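PDB 4GT6: cell surface protein from Faecalibacterium prausnitzii A2-165, which is of unknown function but, as an extracellular protein built on BspA-type leucine-rich repeats, probably binds other proteins through this N-terminal part of a longer chain. Local coordinates for residues I54-F59 and I78-F83; T172-R177 and T198-E203; D221-E226 and I236-Q241. All coordinates share one frame; numbering follows the deposited sequence. Where two conformers were deposited one is given.

Overall arrangement
The three contacts follow one another along the chain, each closing before the next opens, on an elongated leucine-rich repeat solenoid almost devoid of helix. Contact 1 lies near the N-terminal end, where strands 47-54 and 77-78 run parallel. Contact 2, its centre about 25 Å from that of contact 1, follows the parallel strands 173-174 and 195-196 into their turns. Contact 3 belongs to the antiparallel hairpin of strands 224-227 and 233-237, its centre about 13 Å from that of contact 2. These two touch: Arg237 NH1 lies 2.9 Å from Phe201 O, a probable hydrogen bond. Contacts 1 and 3 are about 37 Å apart between centres; the stacked coils thus form an extended surface, consistent with a putative protein-binding role.

Contact 1. Residues I54-F59 and I78-F83; sequences IGDRVF and IGSNAF. With EDO (1,2-ethanediol), chain N.
Phe59 and Phe83 lie side by side and point the same way, their planes only 5° apart but slid so far that the rings barely overlap. Phe59 CD2 reaches Phe83 CE1 at 3.4 Å, while the centroids are 5.3 Å apart. At the edge of the Phe83 ring Ile54 places CD1, its side chain crossing the phenylalanine at about a right angle; with CG2 anti to the backbone N (chi1 -62° for CG1), the other branch of Ile54 rests on Ala82 CB at 4.1 Å.

The backbone keeps these side chains in step. Ile54 and Ile78 form a parallel bridge, and Gly79 N donates to Ile54 O at 2.7 Å, nearly in line with the carbonyl. Both segments then enter type II turns, Gly55 to Val58 and Gly79 to Ala82, stacked as successive coils of a leucine-rich repeat solenoid. Arg57 N bonds to Ser80 O at 2.9 Å and Phe59 N to Ala82 O at 2.8 Å. A side chain on Gly79 would run into the backbone of Ile54 to Asp56.

On the outer side, Asp56 OD1 accepts from Ser80 N at 2.9 Å, met from above the carboxylate plane. The Arg57 guanidinium stacks on the Asn81 amide, planes 27° apart, with Asn81 CB over one face. Asn81 ND2 itself donates to Gln108, in the following coil, just as Phe110 continues the row of rings beyond Phe83 and Tyr29 meets Phe59 on the preceding side.

Apolar rings thus fill the inside while backbone bonds from Gly79 N, Arg57 N and Phe59 N link the coils. The charges of Asp56 and Arg57 stay on the exposed outer side, where the negative carboxylate probably favours the Ser80 N-H contact although the approach is off its plane.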
loop_
_atom_site.group_PDB
_atom_site.type_symbol
_atom_site.label_atom_id
_atom_site.label_comp_id
_atom_site.label_asym_id
_atom_site.label_seq_id
_atom_site.Cartn_x
_atom_site.Cartn_y
_atom_site.Cartn_z
ATOM N N ILE A 54 21.672 -0.830 15.759
ATOM C CA ILE A 54 20.601 -0.639 16.752
ATOM C C ILE A 54 19.808 -1.926 16.679
ATOM O O ILE A 54 19.211 -2.216 15.643
ATOM C CB ILE A 54 19.751 0.608 16.461
ATOM C CG1 ILE A 54 20.638 1.890 16.539
ATOM C CG2 ILE A 54 18.558 0.662 17.471
ATOM C CD1 ILE A 54 19.989 3.095 15.882
ATOM N N GLY A 55 19.844 -2.712 17.745
ATOM C CA GLY A 55 19.203 -4.021 17.739
ATOM C C GLY A 55 17.702 -3.986 17.542
ATOM O O GLY A 55 17.054 -2.940 17.700
ATOM N N ASP A 56 17.139 -5.152 17.207
ATOM C CA ASP A 56 15.685 -5.278 17.068
ATOM C C ASP A 56 14.974 -4.778 18.333
ATOM O O ASP A 56 15.365 -5.104 19.462
ATOM C CB ASP A 56 15.298 -6.768 16.823
ATOM C CG ASP A 56 15.762 -7.369 15.486
ATOM O OD1 ASP A 56 16.402 -6.642 14.684
ATOM O OD2 ASP A 56 15.402 -8.534 15.202
ATOM N N ARG A 57 13.925 -3.972 18.135
ATOM C CA ARG A 57 12.961 -3.548 19.136
ATOM C C ARG A 57 13.507 -2.698 20.284
ATOM O O ARG A 57 12.805 -2.561 21.293
ATOM C CB ARG A 57 12.255 -4.811 19.739
ATOM C CG ARG A 57 11.804 -5.824 18.658
ATOM C CD ARG A 57 10.842 -6.867 19.211
ATOM N NE ARG A 57 9.447 -6.403 19.228
ATOM C CZ ARG A 57 8.588 -6.498 18.210
ATOM N NH1 ARG A 57 8.955 -7.071 17.070
ATOM N NH2 ARG A 57 7.356 -6.033 18.331
ATOM N N VAL A 58 14.693 -2.087 20.156
ATOM C CA VAL A 58 15.253 -1.305 21.302
ATOM C C VAL A 58 14.272 -0.227 21.795
ATOM O O VAL A 58 14.072 -0.085 23.011
ATOM C CB VAL A 58 16.666 -0.706 20.997
ATOM C CG1 VAL A 58 17.164 0.146 22.178
ATOM C CG2 VAL A 58 17.676 -1.832 20.730
ATOM N N PHE A 59 13.628 0.513 20.869
ATOM C CA PHE A 59 12.651 1.547 21.279
ATOM C C PHE A 59 11.223 1.179 20.854
ATOM O O PHE A 59 10.345 2.052 20.750
ATOM C CB PHE A 59 13.041 2.916 20.702
ATOM C CG PHE A 59 14.363 3.368 21.251
ATOM C CD1 PHE A 59 14.433 4.059 22.456
ATOM C CD2 PHE A 59 15.541 3.118 20.560
ATOM C CE1 PHE A 59 15.670 4.450 22.980
ATOM C CE2 PHE A 59 16.775 3.517 21.089
ATOM C CZ PHE A 59 16.823 4.160 22.300
ATOM N N ILE A 78 19.811 -0.804 11.232
ATOM C CA ILE A 78 18.724 -0.500 12.158
ATOM C C ILE A 78 17.877 -1.770 12.177
ATOM O O ILE A 78 17.395 -2.219 11.122
ATOM C CB ILE A 78 17.924 0.781 11.811
ATOM C CG1 ILE A 78 18.840 2.023 11.914
ATOM C CG2 ILE A 78 16.727 0.927 12.815
ATOM C CD1 ILE A 78 18.257 3.283 11.308
ATOM N N GLY A 79 17.739 -2.352 13.357
ATOM C CA GLY A 79 17.004 -3.601 13.531
ATOM C C GLY A 79 15.513 -3.496 13.296
ATOM O O GLY A 79 14.958 -2.392 13.198
ATOM N N SER A 80 14.853 -4.663 13.216
ATOM C CA SER A 80 13.410 -4.685 13.009
ATOM C C SER A 80 12.693 -4.067 14.208
ATOM O O SER A 80 13.143 -4.215 15.363
ATOM C CB SER A 80 12.919 -6.109 12.766
ATOM O OG SER A 80 13.155 -6.936 13.892
ATOM N N ASN A 81 11.596 -3.332 13.933
ATOM C CA ASN A 81 10.757 -2.692 14.956
ATOM C C ASN A 81 11.576 -1.832 15.935
ATOM O O ASN A 81 11.119 -1.616 17.060
ATOM C CB ASN A 81 9.978 -3.796 15.746
ATOM C CG ASN A 81 9.003 -4.573 14.873
ATOM O OD1 ASN A 81 9.393 -5.436 14.081
ATOM N ND2 ASN A 81 7.722 -4.221 14.950
ATOM N N ALA A 82 12.753 -1.315 15.502
ATOM C CA ALA A 82 13.632 -0.547 16.427
ATOM C C ALA A 82 12.939 0.689 17.007
ATOM O O ALA A 82 13.217 1.043 18.146
ATOM C CB ALA A 82 14.911 -0.123 15.718
ATOM N N PHE A 83 12.069 1.356 16.233
ATOM C CA PHE A 83 11.383 2.568 16.711
ATOM C C PHE A 83 9.884 2.409 16.479
ATOM O O PHE A 83 9.165 3.385 16.295
ATOM C CB PHE A 83 11.943 3.834 15.995
ATOM C CG PHE A 83 13.406 4.051 16.289
ATOM C CD1 PHE A 83 13.808 4.738 17.436
ATOM C CD2 PHE A 83 14.388 3.538 15.435
ATOM C CE1 PHE A 83 15.166 4.891 17.730
ATOM C CE2 PHE A 83 15.748 3.706 15.729
ATOM C CZ PHE A 83 16.125 4.360 16.880
HETATM C C1 EDO N . 12.435 0.753 25.902
HETATM O O1 EDO N . 13.513 1.440 25.285
HETATM C C2 EDO N . 11.271 0.576 24.895
HETATM O O2 EDO N . 11.515 -0.494 24.014
HETATM O O HOH W 1 11.461 -7.949 15.977
#

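Contact 2. Residues T172-R177 and T198-E203; sequences TAIEER and TNAFSE. With EDO (1,2-ethanediol), chain G; EDO (1,2-ethanediol), chain F; EDO (1,2-ethanediol), chain L.
Glu176 and Arg177 run beside Thr198 to Ala200 with one direct backbone hydrogen bond, Arg177 N to Thr198 O at 3.1 Å, the donor tilted 23° from the carbonyl plane. Two neighbouring coils of the leucine-rich repeat solenoid meet here, the second bending through a type I turn from Asn199 to Ser202. Inside, Ile174 spreads its two branches: CG2, anti to the backbone N, packs on Ala200 CB at 4.0 Å, and CD1 comes to the edge of the Phe201 ring. Phe179 lies nearly parallel to that ring.

The outer side is wetter. Glu176 and Thr198 lie alongside each other, and a water that donates to Glu176 OE2 accepts from Thr198 N. Arg177 also points the same way as its neighbour, Asn199; the guanidinium is turned 81° from the amide plane, and the touch is between Arg177 CG and Asn199 CB at 4.1 Å. Asn199 OD1 is held by His259.

In the given conformer of Arg177, an ethanediol, probably from the crystallisation liquor, joins it to Glu203, with Arg177 NH2 and Glu203 OE2 4.8 Å apart. Replacing Glu203 by alanine removes the carboxylate and is likely to leave the diol's O2 without this acceptor and the guanidinium without this nearby opposite charge. Arg177 NH1 donates to the diol's O1 at 2.7 Å, and the diol's O2 donates to Glu203 OE2 at 2.6 Å.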
loop_
_atom_site.group_PDB
_atom_site.type_symbol
_atom_site.label_atom_id
_atom_site.label_comp_id
_atom_site.label_asym_id
_atom_site.label_seq_id
_atom_site.Cartn_x
_atom_site.Cartn_y
_atom_site.Cartn_z
ATOM N N THR A 172 13.645 -3.453 -8.968
ATOM C CA THR A 172 13.065 -4.455 -9.875
ATOM C C THR A 172 11.662 -4.873 -9.436
ATOM O O THR A 172 10.973 -5.574 -10.192
ATOM C CB THR A 172 13.956 -5.704 -10.004
ATOM O OG1 THR A 172 13.866 -6.476 -8.802
ATOM C CG2 THR A 172 15.401 -5.367 -10.343
ATOM N N ALA A 173 11.266 -4.517 -8.203
ATOM C CA ALA A 173 9.954 -4.906 -7.693
ATOM C C ALA A 173 9.396 -3.879 -6.760
ATOM O O ALA A 173 10.130 -3.296 -5.966
ATOM C CB ALA A 173 10.021 -6.265 -6.981
ATOM N N ILE A 174 8.087 -3.644 -6.869
ATOM C CA ILE A 174 7.322 -2.782 -5.958
ATOM C C ILE A 174 6.334 -3.739 -5.339
ATOM O O ILE A 174 5.386 -4.148 -6.008
ATOM C CB ILE A 174 6.674 -1.563 -6.659
ATOM C CG1 ILE A 174 7.725 -0.688 -7.347
ATOM C CG2 ILE A 174 5.811 -0.753 -5.663
ATOM C CD1 ILE A 174 7.089 0.337 -8.360
ATOM N N GLU A 175 6.555 -4.130 -4.080
ATOM C CA GLU A 175 5.762 -5.216 -3.501
ATOM C C GLU A 175 4.362 -4.787 -3.073
ATOM O O GLU A 175 4.017 -3.604 -3.109
ATOM C CB GLU A 175 6.524 -5.936 -2.350
ATOM C CG GLU A 175 7.921 -6.461 -2.719
ATOM C CD GLU A 175 8.063 -7.533 -3.798
ATOM O OE1 GLU A 175 7.053 -7.904 -4.438
ATOM O OE2 GLU A 175 9.207 -7.992 -4.019
ATOM N N GLU A 176 3.545 -5.762 -2.690
ATOM C CA GLU A 176 2.163 -5.533 -2.284
ATOM C C GLU A 176 2.004 -4.390 -1.305
ATOM O O GLU A 176 2.755 -4.314 -0.322
ATOM C CB GLU A 176 1.597 -6.793 -1.606
ATOM C CG GLU A 176 1.274 -7.922 -2.561
ATOM C CD GLU A 176 0.678 -9.158 -1.913
ATOM O OE1 GLU A 176 0.561 -9.184 -0.665
ATOM O OE2 GLU A 176 0.354 -10.115 -2.656
ATOM N N ARG A 177 1.002 -3.515 -1.562
ATOM C CA ARG A 177 0.613 -2.401 -0.676
ATOM C C ARG A 177 1.761 -1.407 -0.385
ATOM O O ARG A 177 1.653 -0.615 0.555
ATOM C CB ARG A 177 0.042 -2.950 0.668
ATOM C CG ARG A 177 -1.034 -4.041 0.496
ATOM C CD ARG A 177 -1.671 -4.529 1.799
ATOM N NE ARG A 177 -2.279 -3.462 2.601
ATOM C CZ ARG A 177 -3.451 -2.886 2.344
ATOM N NH1 ARG A 177 -4.161 -3.248 1.282
ATOM N NH2 ARG A 177 -3.911 -1.928 3.137
ATOM N N THR A 198 0.060 -6.761 -5.615
ATOM C CA THR A 198 -1.355 -6.412 -5.443
ATOM C C THR A 198 -1.497 -5.177 -4.558
ATOM O O THR A 198 -0.863 -5.157 -3.493
ATOM C CB THR A 198 -2.086 -7.615 -4.798
ATOM O OG1 THR A 198 -1.751 -8.832 -5.475
ATOM C CG2 THR A 198 -3.567 -7.448 -4.792
ATOM N N ASN A 199 -2.336 -4.190 -4.949
ATOM C CA ASN A 199 -2.661 -3.000 -4.162
ATOM C C ASN A 199 -1.469 -2.086 -3.852
ATOM O O ASN A 199 -1.598 -1.208 -2.990
ATOM C CB ASN A 199 -3.359 -3.421 -2.846
ATOM C CG ASN A 199 -4.746 -3.945 -3.064
ATOM O OD1 ASN A 199 -5.488 -3.421 -3.889
ATOM N ND2 ASN A 199 -5.109 -5.029 -2.374
ATOM N N ALA A 200 -0.360 -2.200 -4.606
ATOM C CA ALA A 200 0.801 -1.300 -4.432
ATOM C C ALA A 200 0.374 0.157 -4.507
ATOM O O ALA A 200 0.933 0.989 -3.802
ATOM C CB ALA A 200 1.851 -1.579 -5.514
ATOM N N PHE A 201 -0.638 0.474 -5.366
ATOM C CA PHE A 201 -1.111 1.844 -5.528
ATOM C C PHE A 201 -2.612 1.987 -5.206
ATOM O O PHE A 201 -3.251 2.954 -5.637
ATOM C CB PHE A 201 -0.790 2.346 -6.955
ATOM C CG PHE A 201 0.702 2.395 -7.195
ATOM C CD1 PHE A 201 1.492 3.367 -6.578
ATOM C CD2 PHE A 201 1.326 1.434 -7.985
ATOM C CE1 PHE A 201 2.877 3.400 -6.785
ATOM C CE2 PHE A 201 2.716 1.464 -8.193
ATOM C CZ PHE A 201 3.481 2.455 -7.599
ATOM N N SER A 202 -3.152 1.092 -4.364
ATOM C CA SER A 202 -4.556 1.223 -3.960
ATOM C C SER A 202 -4.716 2.453 -3.042
ATOM O O SER A 202 -3.738 2.908 -2.426
ATOM C CB SER A 202 -5.044 -0.039 -3.258
ATOM O OG SER A 202 -4.367 -0.206 -2.015
ATOM N N GLU A 203 -5.916 3.074 -3.061
ATOM C CA GLU A 203 -6.221 4.253 -2.233
ATOM C C GLU A 203 -5.231 5.438 -2.453
ATOM O O GLU A 203 -4.934 6.170 -1.521
ATOM C CB GLU A 203 -6.270 3.861 -0.731
ATOM C CG GLU A 203 -7.358 2.850 -0.406
ATOM C CD GLU A 203 -7.347 2.488 1.069
ATOM O OE1 GLU A 203 -7.714 3.355 1.888
ATOM O OE2 GLU A 203 -6.884 1.382 1.411
HETATM C C1 EDO G . -7.749 -2.246 0.691
HETATM O O1 EDO G . -6.820 -3.315 0.778
HETATM C C2 EDO G . -7.285 -1.286 -0.431
HETATM O O2 EDO G . -6.080 -0.664 -0.058
HETATM C C1 EDO F . -1.303 -3.876 -8.553
HETATM O O1 EDO F . -2.572 -3.925 -7.843
HETATM C C2 EDO F . -0.923 -5.307 -9.054
HETATM O O2 EDO F . 0.053 -5.333 -10.105
HETATM C C1 EDO L . -7.424 -7.604 -1.940
HETATM O O1 EDO L . -7.713 -6.438 -2.695
HETATM C C2 EDO L . -7.357 -8.874 -2.807
HETATM O O2 EDO L . -6.144 -8.884 -3.521
HETATM O O HOH W 2 0.822 -9.530 -5.327
HETATM O O HOH W 3 -3.815 -6.309 -0.241
#

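Contact 3. Residues D221-E226 and I236-Q241; sequences DNVLYE and IRYPSQ
Ile236 lies across Leu224 and can be followed outward from CB, which sits 4.1 Å from Leu224 O. A chi1 of 69° puts CG1 between the backbone N and the carbonyl carbon, close to that same oxygen at 3.4 Å and against Leu224 CG. The other branch, CG2, meets Glu226 CB at 4.1 Å. At the tip, CD1 ends on Leu224 CD2 at 3.7 Å; Leu224 also rests on Ile210 of strand 209-212.

Leu224 O takes two backbone bonds. Ile236 N donates to Leu224 O at 2.9 Å. Arg237 N donates to Leu224 O at 3.2 Å, while Leu224 N donates to Arg237 O almost straight (172° at the hydrogen). Two residues facing one make a classic beta bulge in the antiparallel hairpin of strands 224-227 and 233-237, whose second strand continues the sheet of the leucine-rich repeat solenoid by pairing in parallel with strand 253-256.

Beyond the bulge Val223 CG2 touches Tyr238 CD2, whose ring stacks with Phe261. Pro239 CD lies 3.2 Å from Asn222 O, and the Asn222 amide is fixed by Ile210 N and Ser208 O. Arg237 turns away from the hairpin, bent at chi2 and chi3, and grips the carbonyl oxygen of its neighbour Tyr238 side-on with NE and NH2. Its remaining nitrogen, NH1, forms a salt bridge with Asp262.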
loop_
_atom_site.group_PDB
_atom_site.type_symbol
_atom_site.label_atom_id
_atom_site.label_comp_id
_atom_site.label_asym_id
_atom_site.label_seq_id
_atom_site.Cartn_x
_atom_site.Cartn_y
_atom_site.Cartn_z
ATOM N N ASP A 221 -1.628 5.651 -22.305
ATOM C CA ASP A 221 -2.662 6.689 -22.209
ATOM C C ASP A 221 -2.908 7.044 -20.711
ATOM O O ASP A 221 -4.049 7.083 -20.234
ATOM C CB ASP A 221 -3.955 6.239 -22.930
ATOM C CG ASP A 221 -5.111 7.239 -22.894
ATOM O OD1 ASP A 221 -4.849 8.456 -22.996
ATOM O OD2 ASP A 221 -6.280 6.793 -22.762
ATOM N N ASN A 222 -1.807 7.251 -19.966
ATOM C CA ASN A 222 -1.800 7.669 -18.548
ATOM C C ASN A 222 -2.569 6.682 -17.615
ATOM O O ASN A 222 -3.283 7.091 -16.712
ATOM C CB ASN A 222 -2.377 9.090 -18.410
ATOM C CG ASN A 222 -2.117 9.697 -17.048
ATOM O OD1 ASN A 222 -1.163 9.345 -16.379
ATOM N ND2 ASN A 222 -2.961 10.603 -16.618
ATOM N N VAL A 223 -2.431 5.395 -17.865
ATOM C CA VAL A 223 -3.047 4.350 -17.050
ATOM C C VAL A 223 -1.975 3.298 -16.874
ATOM O O VAL A 223 -1.267 2.999 -17.837
ATOM C CB VAL A 223 -4.345 3.782 -17.712
ATOM C CG1 VAL A 223 -4.903 2.610 -16.913
ATOM C CG2 VAL A 223 -5.410 4.866 -17.875
ATOM N N LEU A 224 -1.825 2.740 -15.649
ATOM C CA LEU A 224 -0.787 1.735 -15.444
ATOM C C LEU A 224 -1.338 0.340 -15.675
ATOM O O LEU A 224 -2.385 -0.017 -15.128
ATOM C CB LEU A 224 -0.208 1.841 -14.015
ATOM C CG LEU A 224 1.051 1.000 -13.733
ATOM C CD1 LEU A 224 2.253 1.446 -14.604
ATOM C CD2 LEU A 224 1.426 1.120 -12.238
ATOM N N TYR A 225 -0.591 -0.454 -16.443
ATOM C CA TYR A 225 -0.924 -1.838 -16.764
ATOM C C TYR A 225 0.198 -2.766 -16.377
ATOM O O TYR A 225 1.345 -2.338 -16.244
ATOM C CB TYR A 225 -1.172 -2.007 -18.293
ATOM C CG TYR A 225 -2.365 -1.229 -18.801
ATOM C CD1 TYR A 225 -2.230 0.087 -19.234
ATOM C CD2 TYR A 225 -3.638 -1.800 -18.824
ATOM C CE1 TYR A 225 -3.345 0.836 -19.635
ATOM C CE2 TYR A 225 -4.754 -1.069 -19.243
ATOM C CZ TYR A 225 -4.598 0.244 -19.661
ATOM O OH TYR A 225 -5.693 0.977 -20.062
ATOM N N GLU A 226 -0.131 -4.053 -16.280
ATOM C CA GLU A 226 0.816 -5.164 -16.168
ATOM C C GLU A 226 0.703 -5.919 -17.480
ATOM O O GLU A 226 -0.401 -6.332 -17.840
ATOM C CB GLU A 226 0.478 -6.082 -14.987
ATOM C CG GLU A 226 1.373 -7.314 -14.919
ATOM C CD GLU A 226 1.025 -8.182 -13.732
ATOM O OE1 GLU A 226 1.408 -7.824 -12.595
ATOM O OE2 GLU A 226 0.227 -9.122 -13.920
ATOM N N ILE A 236 -4.001 -1.963 -13.756
ATOM C CA ILE A 236 -3.727 -1.987 -12.321
ATOM C C ILE A 236 -3.937 -0.627 -11.632
ATOM O O ILE A 236 -4.290 -0.631 -10.448
ATOM C CB ILE A 236 -2.345 -2.621 -12.011
ATOM C CG1 ILE A 236 -1.161 -1.761 -12.462
ATOM C CG2 ILE A 236 -2.249 -4.128 -12.550
ATOM C CD1 ILE A 236 0.193 -2.320 -12.010
ATOM N N ARG A 237 -3.776 0.524 -12.340
ATOM C CA ARG A 237 -3.996 1.812 -11.689
ATOM C C ARG A 237 -4.442 2.895 -12.676
ATOM O O ARG A 237 -3.682 3.314 -13.556
ATOM C CB ARG A 237 -2.722 2.290 -10.934
ATOM C CG ARG A 237 -2.862 3.612 -10.187
ATOM C CD ARG A 237 -3.696 3.477 -8.905
ATOM N NE ARG A 237 -5.111 3.810 -9.133
ATOM C CZ ARG A 237 -6.049 3.778 -8.190
ATOM N NH1 ARG A 237 -5.760 3.339 -6.969
ATOM N NH2 ARG A 237 -7.286 4.188 -8.460
ATOM N N TYR A 238 -5.691 3.332 -12.510
ATOM C CA TYR A 238 -6.255 4.480 -13.217
ATOM C C TYR A 238 -6.088 5.669 -12.257
ATOM O O TYR A 238 -6.450 5.528 -11.091
ATOM C CB TYR A 238 -7.713 4.229 -13.592
ATOM C CG TYR A 238 -8.329 5.370 -14.376
ATOM C CD1 TYR A 238 -8.927 6.450 -13.722
ATOM C CD2 TYR A 238 -8.374 5.341 -15.765
ATOM C CE1 TYR A 238 -9.498 7.502 -14.440
ATOM C CE2 TYR A 238 -8.968 6.372 -16.494
ATOM C CZ TYR A 238 -9.529 7.449 -15.825
ATOM O OH TYR A 238 -10.094 8.469 -16.545
ATOM N N PRO A 239 -5.540 6.826 -12.688
ATOM C CA PRO A 239 -5.268 7.914 -11.720
ATOM C C PRO A 239 -6.557 8.532 -11.190
ATOM O O PRO A 239 -7.393 8.951 -11.975
ATOM C CB PRO A 239 -4.402 8.926 -12.504
ATOM C CG PRO A 239 -4.361 8.457 -13.909
ATOM C CD PRO A 239 -5.076 7.150 -14.054
ATOM N N SER A 240 -6.753 8.501 -9.858
ATOM C CA SER A 240 -8.006 8.959 -9.235
ATOM C C SER A 240 -8.357 10.418 -9.532
ATOM O O SER A 240 -9.536 10.759 -9.547
ATOM C CB SER A 240 -7.945 8.766 -7.723
ATOM O OG SER A 240 -7.980 7.380 -7.414
ATOM N N GLN A 241 -7.350 11.270 -9.767
ATOM C CA GLN A 241 -7.587 12.683 -10.050
ATOM C C GLN A 241 -7.670 12.989 -11.551
ATOM O O GLN A 241 -7.841 14.156 -11.924
ATOM C CB GLN A 241 -6.527 13.560 -9.350
ATOM C CG GLN A 241 -6.686 13.549 -7.826
ATOM C CD GLN A 241 -7.994 14.159 -7.374
ATOM O OE1 GLN A 241 -8.446 15.178 -7.892
ATOM N NE2 GLN A 241 -8.628 13.561 -6.399
#